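Local coordinates for Low molecular weight protein-tyrosine-phosphatase PtpA (Staphylococcus aureus, PDB 3ROF) that removes phosphate from phosphotyrosine residues of proteins and probably acts as a secreted effector that counteracts host defences during infection, at residues V9-L14 against V88-S93. Numbering follows the deposited sequence.
Sequences VAFVCL and VAMDQS. With PO4 (phosphate ion), chain C.
Val-88, Met-90 and Phe-11 carry most of this buried contact, in which strand 86-89 runs parallel to strand 7-13. Both backbone polar groups of Val-88 bond to strand 7-13, to the residues before and after Phe-11: its N donates to Ala-10 O (2.8 Å) in a nearly straight bond, and its O accepts from Val-12 N (2.9 Å), which stands above the carbonyl plane. Its side chain lies alongside that of Phe-11, pointing the same way. With CG1 anti to the backbone N (chi1 180°), this methyl and CB rest against CD1 and CE1 of the ring, Val-88 CB being 3.7 Å from Phe-11 CD1, while CG2 reaches back to Val-9 CG2.

Past Ala-89 the pairing frays into a weak bond from Met-90 N to Val-12 O (3.1 Å). The bend of the Met-90 chain at chi2 (-68°) brings CE back to Phe-11 CD1 (4.0 Å), with CG against Cys-13 CB. Cys-13 is probably the catalytic nucleophile, as in relatives, and its SG faces a phosphate ion, 3.3 Å from O4; Leu-14 N makes a weak bond to O2 of the same ion, in the phosphate-binding loop of this family. Asp-91, N-cap of helix 92-101, forms a salt bridge with Arg-19, which also binds the phosphate.

Within the four-stranded parallel sheet these are the central strands: helix 19-33 packs on Phe-11 and Cys-13, whereas Val-12 and Ala-89 turn to the other face, against helix 92-101.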
# COMPACT_ATOMS: atom_id res chain seq x y z
N VAL A 9 -8.48 2.25 -0.33
CA VAL A 9 -7.08 2.66 -0.38
C VAL A 9 -6.25 1.53 -0.93
O VAL A 9 -6.38 0.40 -0.47
CB VAL A 9 -6.52 3.14 1.03
CG1 VAL A 9 -6.73 2.15 2.13
CG2 VAL A 9 -5.09 3.57 0.96
N ALA A 10 -5.38 1.83 -1.90
CA ALA A 10 -4.46 0.83 -2.45
C ALA A 10 -3.05 1.25 -2.21
O ALA A 10 -2.67 2.35 -2.57
CB ALA A 10 -4.66 0.64 -3.94
N PHE A 11 -2.25 0.35 -1.65
CA PHE A 11 -0.80 0.51 -1.63
C PHE A 11 -0.26 -0.06 -2.93
O PHE A 11 -0.68 -1.14 -3.37
CB PHE A 11 -0.22 -0.21 -0.41
CG PHE A 11 -0.66 0.38 0.88
CD1 PHE A 11 -0.08 1.56 1.34
CD2 PHE A 11 -1.68 -0.20 1.62
CE1 PHE A 11 -0.50 2.11 2.55
CE2 PHE A 11 -2.07 0.34 2.82
CZ PHE A 11 -1.50 1.49 3.29
N VAL A 12 0.75 0.60 -3.49
CA VAL A 12 1.28 0.19 -4.80
C VAL A 12 2.79 0.22 -4.78
O VAL A 12 3.43 1.21 -4.37
CB VAL A 12 0.79 1.10 -5.95
CG1 VAL A 12 1.31 0.61 -7.28
CG2 VAL A 12 -0.74 1.15 -5.98
N CYS A 13 3.39 -0.89 -5.19
CA CYS A 13 4.83 -1.03 -5.31
C CYS A 13 5.12 -1.60 -6.70
O CYS A 13 4.31 -1.44 -7.59
CB CYS A 13 5.43 -1.87 -4.14
SG CYS A 13 4.79 -3.56 -4.02
N LEU A 14 6.30 -2.21 -6.89
CA LEU A 14 6.64 -2.76 -8.21
C LEU A 14 6.10 -4.17 -8.37
O LEU A 14 5.35 -4.48 -9.30
CB LEU A 14 8.15 -2.73 -8.41
CG LEU A 14 8.61 -3.35 -9.73
CD1 LEU A 14 8.05 -2.63 -10.93
CD2 LEU A 14 10.12 -3.41 -9.80
N VAL A 88 -1.41 4.87 -2.58
CA VAL A 88 -0.26 5.18 -1.76
C VAL A 88 0.92 4.36 -2.30
O VAL A 88 1.01 3.14 -2.09
CB VAL A 88 -0.51 4.88 -0.28
CG1 VAL A 88 0.75 5.22 0.54
CG2 VAL A 88 -1.73 5.68 0.21
N ALA A 89 1.80 5.05 -3.00
CA ALA A 89 2.96 4.48 -3.67
C ALA A 89 4.13 4.38 -2.71
O ALA A 89 4.24 5.18 -1.79
CB ALA A 89 3.34 5.37 -4.84
N MET A 90 5.06 3.46 -2.99
CA MET A 90 6.23 3.33 -2.15
C MET A 90 7.40 4.23 -2.53
O MET A 90 8.05 4.79 -1.63
CB MET A 90 6.67 1.87 -2.09
CG MET A 90 5.58 0.97 -1.52
SD MET A 90 5.32 1.33 0.23
CE MET A 90 3.69 0.67 0.44
N ASP A 91 7.69 4.36 -3.82
CA ASP A 91 8.83 5.12 -4.26
C ASP A 91 8.47 5.90 -5.54
O ASP A 91 7.35 5.83 -6.06
CB ASP A 91 10.08 4.21 -4.41
CG ASP A 91 10.00 3.22 -5.57
OD1 ASP A 91 9.34 3.54 -6.56
OD2 ASP A 91 10.63 2.13 -5.46
N GLN A 92 9.41 6.74 -5.98
CA GLN A 92 9.14 7.62 -7.10
C GLN A 92 8.86 6.84 -8.36
O GLN A 92 8.03 7.26 -9.18
CB GLN A 92 10.32 8.55 -7.34
CG GLN A 92 10.05 9.58 -8.41
CD GLN A 92 8.89 10.52 -8.03
OE1 GLN A 92 8.79 10.97 -6.89
NE2 GLN A 92 8.02 10.81 -9.00
N SER A 93 9.58 5.73 -8.59
CA SER A 93 9.31 4.95 -9.81
C SER A 93 7.88 4.45 -9.80
O SER A 93 7.25 4.37 -10.85
CB SER A 93 10.31 3.81 -9.97
OG SER A 93 10.12 2.74 -9.03
P PO4 C . 8.09 -4.97 -4.09
O1 PO4 C . 8.03 -4.23 -2.78
O2 PO4 C . 8.08 -4.03 -5.28
O3 PO4 C . 9.43 -5.79 -4.10
O4 PO4 C . 7.02 -6.02 -4.20